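Local coordinates for protein TarM (Staphylococcus aureus subsp. aureus 21178, PDB 4X7R) that is a group 1 glycosyltransferase-family protein of GT-B fold that holds uridine-5'-diphosphate and glycan ligands in the cleft between its two Rossmann-like domains, at residues A[4-9]-A[34-39]; A[19-24]-A[302-307]; A[25-30]-A[59-64]. The protein carries 1 engineered substitution. All blocks are in the same frame, centred on the assembly; numbering follows the deposited sequence.

Contact 1 (A[4-9]-A[34-39]). With SUS (2-deoxy-3,6-di-O-sulfo-2-(sulfoamino)-alpha-D-glucopyranose), chain C; BDP (beta-D-glucopyranuronic acid), chain B.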
loop_
_atom_site.group_PDB
_atom_site.type_symbol
_atom_site.label_atom_id
_atom_site.label_comp_id
_atom_site.label_asym_id
_atom_site.label_seq_id
_atom_site.Cartn_x
_atom_site.Cartn_y
_atom_site.Cartn_z
ATOM N N ILE A 4 -4.209 19.940 2.832
ATOM C CA ILE A 4 -3.637 18.739 3.423
ATOM C C ILE A 4 -2.789 17.936 2.425
ATOM O O ILE A 4 -3.179 17.758 1.264
ATOM C CB ILE A 4 -4.783 17.924 4.086
ATOM C CG1 ILE A 4 -5.471 18.751 5.205
ATOM C CG2 ILE A 4 -4.290 16.594 4.625
ATOM C CD1 ILE A 4 -6.756 18.119 5.760
ATOM N N PHE A 5 -1.635 17.441 2.910
ATOM C CA PHE A 5 -0.678 16.618 2.162
ATOM C C PHE A 5 -0.445 15.374 2.974
ATOM O O PHE A 5 0.012 15.438 4.113
ATOM C CB PHE A 5 0.642 17.381 1.906
ATOM C CG PHE A 5 0.444 18.685 1.166
ATOM C CD1 PHE A 5 0.113 19.849 1.854
ATOM C CD2 PHE A 5 0.625 18.756 -0.214
ATOM C CE1 PHE A 5 -0.070 21.060 1.168
ATOM C CE2 PHE A 5 0.434 19.961 -0.903
ATOM C CZ PHE A 5 0.092 21.105 -0.205
ATOM N N MET A 6 -0.834 14.245 2.410
ATOM C CA MET A 6 -0.830 12.945 3.061
ATOM C C MET A 6 0.212 12.071 2.443
ATOM O O MET A 6 0.125 11.741 1.273
ATOM C CB MET A 6 -2.236 12.323 3.018
ATOM C CG MET A 6 -3.294 13.272 3.500
ATOM S SD MET A 6 -4.995 12.653 3.588
ATOM C CE MET A 6 -5.176 11.782 2.056
ATOM N N MET A 7 1.209 11.723 3.232
ATOM C CA MET A 7 2.412 11.047 2.802
ATOM C C MET A 7 2.474 9.575 2.995
ATOM O O MET A 7 2.144 9.040 4.065
ATOM C CB MET A 7 3.621 11.726 3.429
ATOM C CG MET A 7 3.767 13.164 2.981
ATOM S SD MET A 7 4.630 14.103 4.252
ATOM C CE MET A 7 5.985 13.051 4.531
ATOM N N VAL A 8 2.874 8.913 1.931
ATOM C CA VAL A 8 3.052 7.458 1.868
ATOM C C VAL A 8 4.194 7.153 0.876
ATOM O O VAL A 8 4.526 7.993 0.028
ATOM C CB VAL A 8 1.701 6.769 1.502
ATOM C CG1 VAL A 8 1.262 7.033 0.048
ATOM C CG2 VAL A 8 1.719 5.283 1.804
ATOM N N HIS A 9 4.795 5.967 0.983
ATOM C CA HIS A 9 5.853 5.551 0.080
ATOM C C HIS A 9 5.422 5.652 -1.395
ATOM O O HIS A 9 6.074 6.352 -2.172
ATOM C CB HIS A 9 6.265 4.108 0.419
ATOM C CG HIS A 9 7.184 3.500 -0.584
ATOM N ND1 HIS A 9 8.328 4.160 -1.005
ATOM C CD2 HIS A 9 7.123 2.291 -1.189
ATOM C CE1 HIS A 9 8.895 3.358 -1.888
ATOM N NE2 HIS A 9 8.218 2.217 -2.024
ATOM N N ILE A 34 -11.729 20.975 2.082
ATOM C CA ILE A 34 -10.318 20.983 2.440
ATOM C C ILE A 34 -9.565 20.109 1.420
ATOM O O ILE A 34 -9.609 18.885 1.547
ATOM C CB ILE A 34 -9.996 20.530 3.915
ATOM C CG1 ILE A 34 -10.860 21.282 4.963
ATOM C CG2 ILE A 34 -8.509 20.724 4.214
ATOM C CD1 ILE A 34 -11.144 20.458 6.222
ATOM N N PRO A 35 -8.889 20.696 0.399
ATOM C CA PRO A 35 -8.087 19.855 -0.516
ATOM C C PRO A 35 -7.121 19.015 0.311
ATOM O O PRO A 35 -6.500 19.538 1.241
ATOM C CB PRO A 35 -7.348 20.871 -1.410
ATOM C CG PRO A 35 -8.193 22.116 -1.329
ATOM C CD PRO A 35 -8.760 22.136 0.068
ATOM N N ALA A 36 -7.120 17.699 0.068
ATOM C CA ALA A 36 -6.295 16.732 0.773
ATOM C C ALA A 36 -5.685 15.818 -0.257
ATOM O O ALA A 36 -6.340 14.885 -0.732
ATOM C CB ALA A 36 -7.127 15.946 1.776
ATOM N N ASP A 37 -4.419 16.105 -0.620
ATOM C CA ASP A 37 -3.690 15.368 -1.652
ATOM C C ASP A 37 -2.669 14.395 -1.126
ATOM O O ASP A 37 -2.316 14.443 0.050
ATOM C CB ASP A 37 -3.120 16.338 -2.692
ATOM C CG ASP A 37 -4.218 17.205 -3.320
ATOM O OD1 ASP A 37 -5.203 16.632 -3.851
ATOM O OD2 ASP A 37 -4.102 18.443 -3.260
ATOM N N ILE A 38 -2.232 13.459 -1.985
ATOM C CA ILE A 38 -1.291 12.410 -1.603
ATOM C C ILE A 38 0.099 12.729 -2.125
ATOM O O ILE A 38 0.237 13.122 -3.280
ATOM C CB ILE A 38 -1.829 11.028 -2.051
ATOM C CG1 ILE A 38 -3.259 10.761 -1.378
ATOM C CG2 ILE A 38 -0.810 9.904 -1.729
ATOM C CD1 ILE A 38 -3.994 9.464 -1.756
ATOM N N VAL A 39 1.119 12.606 -1.261
ATOM C CA VAL A 39 2.536 12.812 -1.630
ATOM C C VAL A 39 3.233 11.447 -1.556
ATOM O O VAL A 39 3.185 10.805 -0.508
ATOM C CB VAL A 39 3.253 13.847 -0.732
ATOM C CG1 VAL A 39 4.690 14.096 -1.217
ATOM C CG2 VAL A 39 2.450 15.151 -0.635
HETATM N N2 SUS C . 11.728 4.834 1.208
HETATM C C1 SUS C . 12.574 2.589 0.652
HETATM S S1 SUS C . 11.599 5.850 -0.227
HETATM C C2 SUS C . 11.344 3.452 0.866
HETATM S S2 SUS C . 9.641 -1.864 -0.947
HETATM C C3 SUS C . 10.446 2.832 1.959
HETATM O O3 SUS C . 9.222 3.581 2.100
HETATM S S3 SUS C . 8.969 4.334 3.404
HETATM C C4 SUS C . 10.129 1.353 1.696
HETATM O O4 SUS C . 9.520 0.881 2.882
HETATM C C5 SUS C . 11.446 0.559 1.379
HETATM O O5 SUS C . 12.176 1.235 0.312
HETATM C C6 SUS C . 11.207 -0.846 0.832
HETATM O O6 SUS C . 10.428 -0.714 -0.343
HETATM O O1S SUS C . 10.129 5.975 -0.617
HETATM O O2S SUS C . 12.203 7.196 0.144
HETATM O O3S SUS C . 12.371 5.230 -1.390
HETATM O O4S SUS C . 8.734 -1.291 -2.042
HETATM O O5S SUS C . 10.627 -2.880 -1.527
HETATM O O6S SUS C . 8.775 -2.530 0.128
HETATM O O7S SUS C . 9.045 3.317 4.526
HETATM O O8S SUS C . 7.587 4.988 3.412
HETATM O O9S SUS C . 10.035 5.405 3.613
HETATM C C1 BDP B . 8.435 0.011 2.562
HETATM C C2 BDP B . 8.394 -1.132 3.614
HETATM C C3 BDP B . 7.174 -2.028 3.393
HETATM C C4 BDP B . 5.855 -1.180 3.209
HETATM C C5 BDP B . 6.095 -0.059 2.140
HETATM C C6 BDP B . 4.858 0.837 1.920
HETATM O O2 BDP B . 9.581 -1.905 3.513
HETATM O O3 BDP B . 7.050 -2.933 4.512
HETATM O O4 BDP B . 4.849 -2.058 2.709
HETATM O O5 BDP B . 7.215 0.772 2.551
HETATM O O6A BDP B . 4.556 1.639 2.835
HETATM O O6B BDP B . 4.289 0.758 0.804
#
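Val-39 meets Phe-5 and Met-7 on one face of a parallel sheet, while Ile-4 and Met-6 meet Ala-36 and Ile-38 on the other, a worked case of neighbouring strands splitting their side chains between two layers. Val-39 carries its CG1 anti to the backbone N (chi1 -176°), which leaves CG2 to approach Phe-5, 3.8 Å from that residue's CB and at the ring edge. Its CB lies 3.8 Å from Met-7 CG, the two side chains running alongside each other beneath helix 203-214. Asp-37 shares this face, its OD1 bonded to Tyr-30 OH and Lys-65 N. On the reverse face, Ile-4 puts CD1 3.5 Å from Ile-34 CG2, a tight methyl pair, and its CB 3.8 Å from Ala-36 CB. Met-6 bends at chi3 (-44°), turning CE back to 4.1 Å from Ile-38 CG1, and helix 17-31 covers this layer. Five backbone bonds join the strands, from Ile-4 N to Pro-35 O at one end to Val-8 N to Val-39 O (3.1 Å) at the other. Just beyond the last rung, His-9 ND1 donates to SUS O1S at 2.6 Å. The chemistry of this first beta-alpha-beta crossover of the Rossmann-like domain is thus divided: five peptide N-H groups bonded across the strands set their register, largely apolar faces pack on both sides, and the polar ligand contact sits where the ladder stops.

Contact 2 (A[19-24]-A[302-307]). With 3YW ((2S)-2,3-dihydroxypropyl 2-acetamido-2-deoxy-alpha-D-glucopyranoside), chain F; SGN (2-deoxy-6-O-sulfo-2-(sulfoamino)-alpha-D-glucopyranose), chain D.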
loop_
_atom_site.group_PDB
_atom_site.type_symbol
_atom_site.label_atom_id
_atom_site.label_comp_id
_atom_site.label_asym_id
_atom_site.label_seq_id
_atom_site.Cartn_x
_atom_site.Cartn_y
_atom_site.Cartn_z
ATOM N N THR A 19 -3.713 2.604 2.029
ATOM C CA THR A 19 -3.997 3.528 0.923
ATOM C C THR A 19 -5.476 3.681 0.728
ATOM O O THR A 19 -5.930 4.776 0.427
ATOM C CB THR A 19 -3.190 3.238 -0.352
ATOM O OG1 THR A 19 -3.446 1.900 -0.757
ATOM C CG2 THR A 19 -1.692 3.450 -0.161
ATOM N N SER A 20 -6.226 2.606 0.947
ATOM C CA SER A 20 -7.688 2.619 0.910
ATOM C C SER A 20 -8.198 3.722 1.897
ATOM O O SER A 20 -8.987 4.555 1.507
ATOM C CB SER A 20 -8.226 1.245 1.317
ATOM O OG SER A 20 -9.637 1.146 1.276
ATOM N N SER A 21 -7.667 3.780 3.138
ATOM C CA SER A 21 -8.089 4.811 4.097
ATOM C C SER A 21 -7.656 6.211 3.678
ATOM O O SER A 21 -8.371 7.164 3.949
ATOM C CB SER A 21 -7.603 4.482 5.501
ATOM O OG SER A 21 -6.239 4.808 5.704
ATOM N N MET A 22 -6.480 6.347 3.016
ATOM C CA MET A 22 -6.013 7.640 2.536
ATOM C C MET A 22 -6.944 8.166 1.445
ATOM O O MET A 22 -7.290 9.343 1.462
ATOM C CB MET A 22 -4.576 7.535 1.993
ATOM C CG MET A 22 -3.558 7.196 3.050
ATOM S SD MET A 22 -1.888 7.076 2.348
ATOM C CE MET A 22 -1.544 8.828 2.083
ATOM N N PHE A 23 -7.362 7.288 0.509
ATOM C CA PHE A 23 -8.278 7.630 -0.590
ATOM C C PHE A 23 -9.652 8.091 -0.072
ATOM O O PHE A 23 -10.238 9.050 -0.605
ATOM C CB PHE A 23 -8.469 6.418 -1.528
ATOM C CG PHE A 23 -7.284 5.979 -2.362
ATOM C CD1 PHE A 23 -6.377 6.911 -2.864
ATOM C CD2 PHE A 23 -7.097 4.635 -2.686
ATOM C CE1 PHE A 23 -5.289 6.505 -3.643
ATOM C CE2 PHE A 23 -6.012 4.233 -3.470
ATOM C CZ PHE A 23 -5.119 5.172 -3.947
ATOM N N ASN A 24 -10.182 7.379 0.947
ATOM C CA ASN A 24 -11.470 7.721 1.524
ATOM C C ASN A 24 -11.348 8.990 2.362
ATOM O O ASN A 24 -12.249 9.822 2.308
ATOM C CB ASN A 24 -12.066 6.560 2.345
ATOM C CG ASN A 24 -13.523 6.796 2.652
ATOM O OD1 ASN A 24 -14.289 7.187 1.778
ATOM N ND2 ASN A 24 -13.942 6.573 3.890
ATOM N N ILE A 302 -8.478 8.702 16.480
ATOM C CA ILE A 302 -9.387 9.113 15.411
ATOM C C ILE A 302 -9.572 7.874 14.544
ATOM O O ILE A 302 -8.621 7.434 13.929
ATOM C CB ILE A 302 -8.948 10.371 14.567
ATOM C CG1 ILE A 302 -8.563 11.576 15.427
ATOM C CG2 ILE A 302 -10.049 10.756 13.550
ATOM C CD1 ILE A 302 -8.101 12.815 14.622
ATOM N N SER A 303 -10.770 7.326 14.488
ATOM C CA SER A 303 -11.112 6.174 13.639
ATOM C C SER A 303 -10.882 6.517 12.167
ATOM O O SER A 303 -10.989 7.684 11.783
ATOM C CB SER A 303 -12.605 5.860 13.776
ATOM O OG SER A 303 -13.048 4.905 12.820
ATOM N N ASN A 304 -10.679 5.484 11.332
ATOM C CA ASN A 304 -10.668 5.687 9.884
ATOM C C ASN A 304 -12.079 6.132 9.529
ATOM O O ASN A 304 -13.049 5.698 10.187
ATOM C CB ASN A 304 -10.470 4.361 9.146
ATOM C CG ASN A 304 -9.051 3.910 9.058
ATOM O OD1 ASN A 304 -8.176 4.679 8.673
ATOM N ND2 ASN A 304 -8.800 2.663 9.456
ATOM N N PHE A 305 -12.211 6.951 8.462
ATOM C CA PHE A 305 -13.524 7.322 7.965
ATOM C C PHE A 305 -14.142 6.045 7.396
ATOM O O PHE A 305 -13.420 5.174 6.900
ATOM C CB PHE A 305 -13.412 8.360 6.850
ATOM C CG PHE A 305 -13.270 9.798 7.292
ATOM C CD1 PHE A 305 -14.368 10.510 7.780
ATOM C CD2 PHE A 305 -12.042 10.452 7.196
ATOM C CE1 PHE A 305 -14.249 11.865 8.127
ATOM C CE2 PHE A 305 -11.922 11.802 7.550
ATOM C CZ PHE A 305 -13.033 12.503 7.996
ATOM N N VAL A 306 -15.458 5.937 7.460
ATOM C CA VAL A 306 -16.176 4.772 6.962
ATOM C C VAL A 306 -17.135 5.170 5.833
ATOM O O VAL A 306 -17.821 6.196 5.922
ATOM C CB VAL A 306 -16.844 3.955 8.122
ATOM C CG1 VAL A 306 -18.094 4.628 8.661
ATOM C CG2 VAL A 306 -17.185 2.568 7.670
ATOM N N LYS A 307 -17.123 4.396 4.745
ATOM C CA LYS A 307 -17.982 4.666 3.597
ATOM C C LYS A 307 -19.210 3.795 3.705
ATOM O O LYS A 307 -19.128 2.585 3.505
ATOM C CB LYS A 307 -17.232 4.431 2.272
ATOM C CG LYS A 307 -17.990 4.935 1.038
ATOM C CD LYS A 307 -17.349 4.452 -0.274
ATOM C CE LYS A 307 -16.232 5.303 -0.860
ATOM N NZ LYS A 307 -16.719 6.636 -1.316
HETATM O O3A 3YW F . 1.869 -1.400 7.253
HETATM C C4A 3YW F . -1.753 -0.700 6.595
HETATM C C5A 3YW F . -0.500 -1.495 6.867
HETATM O O5 3YW F . -4.257 0.336 8.051
HETATM C C6A 3YW F . 0.702 -0.609 7.085
HETATM C C5 3YW F . -5.669 0.116 7.937
HETATM C C6 3YW F . -6.288 1.458 7.627
HETATM C C4 3YW F . -6.166 -0.534 9.226
HETATM O O6 3YW F . -6.013 2.417 8.637
HETATM C C3 3YW F . -5.547 -1.925 9.329
HETATM O O4 3YW F . -7.583 -0.661 9.197
HETATM O O3 3YW F . -5.944 -2.590 10.528
HETATM O O7 3YW F . -2.521 -3.477 10.928
HETATM C C7 3YW F . -2.834 -3.927 9.830
HETATM C C8 3YW F . -2.501 -5.330 9.422
HETATM N N2 3YW F . -3.498 -3.199 8.931
HETATM C C2 3YW F . -4.024 -1.873 9.211
HETATM C C1 3YW F . -3.468 -0.839 8.214
HETATM O O1 3YW F . -2.953 -1.352 7.018
HETATM O O2 3YW F . -0.261 -2.372 5.766
HETATM C C1 SGN D . 3.769 -2.267 3.657
HETATM C C2 SGN D . 3.302 -3.747 3.559
HETATM C C3 SGN D . 2.639 -4.057 2.183
HETATM C C4 SGN D . 1.599 -2.990 1.784
HETATM C C5 SGN D . 2.156 -1.558 1.975
HETATM C C6 SGN D . 1.104 -0.499 1.659
HETATM N N2 SGN D . 4.433 -4.652 3.816
HETATM O O3 SGN D . 1.978 -5.339 2.221
HETATM O O4 SGN D . 1.185 -3.172 0.415
HETATM O O5 SGN D . 2.666 -1.361 3.343
HETATM O O6 SGN D . -0.014 -0.712 2.519
HETATM S S1 SGN D . 4.342 -5.346 5.401
HETATM O O1S SGN D . 3.109 -6.249 5.492
HETATM O O2S SGN D . 4.255 -4.243 6.473
HETATM O O3S SGN D . 5.626 -6.163 5.605
HETATM S S2 SGN D . -1.400 -0.968 1.943
HETATM O O4S SGN D . -2.287 -1.406 3.118
HETATM O O5S SGN D . -1.401 -2.055 0.872
HETATM O O6S SGN D . -1.869 0.357 1.343
HETATM O O HOH W 1 -10.294 6.974 5.908
HETATM O O HOH W 2 -16.333 7.865 4.438
HETATM O O HOH W 3 -11.510 4.741 5.347
#
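Ser-21 turns its OG into the position between backbone N and carbonyl carbon (chi1 79°), where the hydroxyl bonds Met-18 O of its own helix and CB is left to face Asn-304 OD1 at 3.2 Å. Asn-24, with CG anti to the backbone N (chi1 -166°), extends its amide to the loop, bringing ND2 to 3.5 Å from Phe-305 CB. The amide stands almost upright to the plane of Phe-305 (89° between planes), whose ring packs on Ile-483 of helix 480-492. Three waters bridge the helix and the loop. One molecule gives a proton to Ser-21 O (2.8 Å) and accepts from Phe-305 N (3.2 Å). A second accepts from Asn-24 ND2 at 2.8 Å and reaches Val-306 O by a weak bond, and a third donates to Phe-305 O and accepts weakly from Asn-24 ND2. The loop lies between strands 299-301 and 320-324 of different parallel sheets, and Val-306 packs against helix 407-414, consistent with a place near the junction of the two GT-B domains. Gln-405 OE1 holds the backbone N of Asn-304, whose ND2 makes a weak bond to 3YW O6 (2.9 Å). Near the N-terminal end of helix 17-31, Thr-19 N donates to SGN O6S at 3.0 Å. The clear polar links between helix and loop thus run through water, while the direct meetings are close van der Waals approaches.

Contact 3 (A[25-30]-A[59-64]). With UDP (uridine-5'-diphosphate), chain E.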
loop_
_atom_site.group_PDB
_atom_site.type_symbol
_atom_site.label_atom_id
_atom_site.label_comp_id
_atom_site.label_asym_id
_atom_site.label_seq_id
_atom_site.Cartn_x
_atom_site.Cartn_y
_atom_site.Cartn_z
ATOM N N ARG A 25 -10.222 9.162 3.087
ATOM C CA ARG A 25 -9.961 10.377 3.872
ATOM C C ARG A 25 -9.883 11.583 2.950
ATOM O O ARG A 25 -10.367 12.651 3.300
ATOM C CB ARG A 25 -8.647 10.253 4.668
ATOM C CG ARG A 25 -8.576 11.268 5.826
ATOM C CD ARG A 25 -7.220 11.395 6.477
ATOM N NE ARG A 25 -6.712 10.102 6.945
ATOM C CZ ARG A 25 -5.458 9.701 6.791
ATOM N NH1 ARG A 25 -4.581 10.476 6.171
ATOM N NH2 ARG A 25 -5.076 8.513 7.235
ATOM N N SER A 26 -9.245 11.421 1.771
ATOM C CA SER A 26 -9.126 12.520 0.804
ATOM C C SER A 26 -10.506 12.929 0.337
ATOM O O SER A 26 -10.829 14.126 0.320
ATOM C CB SER A 26 -8.266 12.101 -0.383
ATOM O OG SER A 26 -8.257 13.180 -1.290
ATOM N N LYS A 27 -11.350 11.943 -0.004
ATOM C CA LYS A 27 -12.735 12.211 -0.435
ATOM C C LYS A 27 -13.499 13.004 0.646
ATOM O O LYS A 27 -14.160 13.983 0.327
ATOM C CB LYS A 27 -13.478 10.903 -0.764
ATOM C CG LYS A 27 -14.929 11.158 -1.191
ATOM C CD LYS A 27 -15.835 9.993 -0.973
ATOM C CE LYS A 27 -16.787 10.227 0.171
ATOM N NZ LYS A 27 -16.926 9.002 1.014
ATOM N N GLU A 28 -13.356 12.608 1.920
ATOM C CA GLU A 28 -14.045 13.287 3.035
ATOM C C GLU A 28 -13.561 14.718 3.261
ATOM O O GLU A 28 -14.394 15.593 3.449
ATOM C CB GLU A 28 -14.015 12.440 4.316
ATOM C CG GLU A 28 -14.837 11.161 4.206
ATOM C CD GLU A 28 -16.321 11.296 3.886
ATOM O OE1 GLU A 28 -16.878 12.412 4.014
ATOM O OE2 GLU A 28 -16.932 10.269 3.515
ATOM N N PHE A 29 -12.218 14.964 3.201
ATOM C CA PHE A 29 -11.705 16.328 3.358
ATOM C C PHE A 29 -12.143 17.255 2.197
ATOM O O PHE A 29 -12.543 18.396 2.441
ATOM C CB PHE A 29 -10.183 16.346 3.606
ATOM C CG PHE A 29 -9.734 15.829 4.964
ATOM C CD1 PHE A 29 -10.423 16.180 6.128
ATOM C CD2 PHE A 29 -8.555 15.092 5.092
ATOM C CE1 PHE A 29 -9.982 15.737 7.382
ATOM C CE2 PHE A 29 -8.080 14.717 6.348
ATOM C CZ PHE A 29 -8.820 14.996 7.481
ATOM N N TYR A 30 -12.125 16.745 0.950
ATOM C CA TYR A 30 -12.579 17.497 -0.217
ATOM C C TYR A 30 -14.061 17.862 -0.090
ATOM O O TYR A 30 -14.436 18.984 -0.425
ATOM C CB TYR A 30 -12.318 16.709 -1.513
ATOM C CG TYR A 30 -11.017 17.081 -2.191
ATOM C CD1 TYR A 30 -10.889 18.279 -2.891
ATOM C CD2 TYR A 30 -9.919 16.229 -2.151
ATOM C CE1 TYR A 30 -9.691 18.624 -3.523
ATOM C CE2 TYR A 30 -8.714 16.563 -2.780
ATOM C CZ TYR A 30 -8.610 17.759 -3.470
ATOM O OH TYR A 30 -7.424 18.108 -4.063
ATOM N N LYS A 59 -11.468 3.808 -6.766
ATOM C CA LYS A 59 -10.717 3.685 -5.505
ATOM C C LYS A 59 -10.251 5.076 -5.088
ATOM O O LYS A 59 -10.488 5.521 -3.965
ATOM C CB LYS A 59 -9.487 2.769 -5.654
ATOM C CG LYS A 59 -9.825 1.292 -5.769
ATOM C CD LYS A 59 -8.934 0.434 -4.883
ATOM C CE LYS A 59 -9.544 -0.943 -4.725
ATOM N NZ LYS A 59 -8.735 -1.808 -3.842
ATOM N N MET A 60 -9.597 5.759 -6.013
ATOM C CA MET A 60 -9.082 7.100 -5.798
ATOM C C MET A 60 -10.094 8.104 -6.338
ATOM O O MET A 60 -10.487 8.003 -7.504
ATOM C CB MET A 60 -7.743 7.240 -6.539
ATOM C CG MET A 60 -7.054 8.560 -6.334
ATOM S SD MET A 60 -5.406 8.408 -7.025
ATOM C CE MET A 60 -4.691 9.929 -6.526
ATOM N N ASP A 61 -10.492 9.085 -5.500
ATOM C CA ASP A 61 -11.423 10.159 -5.890
ATOM C C ASP A 61 -10.776 10.965 -7.020
ATOM O O ASP A 61 -9.565 11.189 -7.002
ATOM C CB ASP A 61 -11.703 11.072 -4.678
ATOM C CG ASP A 61 -12.829 12.068 -4.873
ATOM O OD1 ASP A 61 -12.579 13.129 -5.467
ATOM O OD2 ASP A 61 -13.938 11.823 -4.344
ATOM N N ARG A 62 -11.587 11.415 -7.977
ATOM C CA ARG A 62 -11.157 12.206 -9.138
ATOM C C ARG A 62 -10.415 13.488 -8.723
ATOM O O ARG A 62 -9.521 13.922 -9.445
ATOM C CB ARG A 62 -12.367 12.582 -10.009
ATOM C CG ARG A 62 -13.266 11.412 -10.396
ATOM C CD ARG A 62 -14.723 11.805 -10.333
ATOM N NE ARG A 62 -15.149 12.137 -8.971
ATOM C CZ ARG A 62 -15.921 13.174 -8.661
ATOM N NH1 ARG A 62 -16.356 13.996 -9.611
ATOM N NH2 ARG A 62 -16.254 13.406 -7.400
ATOM N N ARG A 63 -10.792 14.085 -7.563
ATOM C CA ARG A 63 -10.215 15.335 -7.043
ATOM C C ARG A 63 -8.832 15.111 -6.395
ATOM O O ARG A 63 -8.036 16.044 -6.310
ATOM C CB ARG A 63 -11.180 15.978 -6.030
ATOM C CG ARG A 63 -12.494 16.486 -6.660
ATOM C CD ARG A 63 -13.555 16.732 -5.610
ATOM N NE ARG A 63 -13.901 15.510 -4.863
ATOM C CZ ARG A 63 -14.764 15.460 -3.847
ATOM N NH1 ARG A 63 -15.379 16.563 -3.434
ATOM N NH2 ARG A 63 -15.007 14.311 -3.230
ATOM N N THR A 64 -8.545 13.882 -5.934
ATOM C CA THR A 64 -7.258 13.604 -5.303
ATOM C C THR A 64 -6.101 13.690 -6.305
ATOM O O THR A 64 -6.088 12.992 -7.324
ATOM C CB THR A 64 -7.251 12.271 -4.577
ATOM O OG1 THR A 64 -8.437 12.143 -3.803
ATOM C CG2 THR A 64 -5.997 12.079 -3.712
HETATM N N1 UDP E . -8.886 -4.997 -0.563
HETATM C C2 UDP E . -9.495 -4.968 -1.804
HETATM N N3 UDP E . -9.376 -6.123 -2.539
HETATM C C4 UDP E . -8.705 -7.272 -2.181
HETATM C C5 UDP E . -8.052 -7.215 -0.899
HETATM C C6 UDP E . -8.161 -6.105 -0.144
HETATM O O2 UDP E . -10.099 -3.992 -2.229
HETATM O O4 UDP E . -8.726 -8.255 -2.945
HETATM C "C1'" UDP E . -9.157 -3.847 0.337
HETATM C "C2'" UDP E . -10.355 -4.048 1.261
HETATM O "O2'" UDP E . -11.563 -3.683 0.614
HETATM C "C3'" UDP E . -10.014 -3.094 2.408
HETATM C "C4'" UDP E . -8.491 -3.154 2.465
HETATM O "O4'" UDP E . -8.043 -3.649 1.180
HETATM O "O3'" UDP E . -10.505 -1.758 2.286
HETATM C "C5'" UDP E . -7.934 -4.010 3.573
HETATM O "O5'" UDP E . -8.119 -3.269 4.800
HETATM P PA UDP E . -7.794 -3.809 6.275
HETATM O O1A UDP E . -7.810 -2.667 7.216
HETATM O O2A UDP E . -8.852 -4.856 6.657
HETATM O O3A UDP E . -6.381 -4.477 6.250
HETATM P PB UDP E . -4.944 -3.978 5.738
HETATM O O1B UDP E . -4.787 -2.506 6.019
HETATM O O2B UDP E . -4.799 -4.228 4.233
HETATM O O3B UDP E . -3.868 -4.725 6.501
#
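Segment 25-30 of helix 17-31 runs past the type I beta turn of Asp-61 to Thr-64, Lys-27 CA and Asp-61 CA lying 6.0 Å apart. The turn carries an Asx turn within it, since Asp-61 OD1 accepts from Arg-63 N, and it illustrates how a loop can fold one of its own charged pairs into a flat surface and offer that surface to a helix. Arg-63 holds Asp-61 side-on, NE to OD1 at 2.8 Å and NH2 to OD2 at 2.9 Å, both carboxylate oxygens being met on their syn sides. OD1 therefore takes two donors, and the guanidinium is fixed in its rotation. The side chains of Tyr-30 and Arg-63 run antiparallel past one another: Arg-63 CB sits over the middle of the tyrosine ring, 3.8 Å from its centroid and 5° off the normal, a CH-pi contact, while Tyr-30 CB lies over one face of the guanidinium, 3.6 Å from Arg-63 CZ. The two planes are 32° apart, so they are inclined and not stacked. Asp-31 takes the NH1 end of the arginine, and Asp-37 on the neighbouring strand takes the phenol hydroxyl. One turn earlier, Ser-26 OG, anti to the backbone N (chi1 177°), meets Thr-64 OG1 at 2.7 Å; the same serine oxygen also bonds Ala-36 O, tying helix, turn and strand together. Lys-27 passes its aliphatic part across the carboxylate, CG 3.4 Å from Asp-61 OD2, but sends its ammonium to Glu-28 instead. At the start of segment 59-64, Lys-59 turns to the nucleotide, its NZ donating to O2 of uridine-5'-diphosphate at 3.0 Å.

In the fold
All three contacts gather about helix 17-31, the connection of the first beta-alpha-beta unit in the N-terminal parallel sheet. Contact 1 pairs the strands on either end of that helix; contacts 2 and 3 use its earlier and later turns. Their centres lie about 13 Å (1 to 2) and 10 Å (1 to 3, and 2 to 3) apart. Along the chain, contact 3 is nested inside the long loop closed by contact 2, whereas contact 1 interleaves with both. They also touch directly, Met-22 packing on Met-6 and Val-8, and Phe-305 on Arg-25 and Glu-28. Helix 17-31 with loops 302-307 and 59-64 thus brings residues of the glycan, 3YW and UDP pockets (Thr-19, Ser-20, Ser-21, Asn-304, Lys-59) near one another.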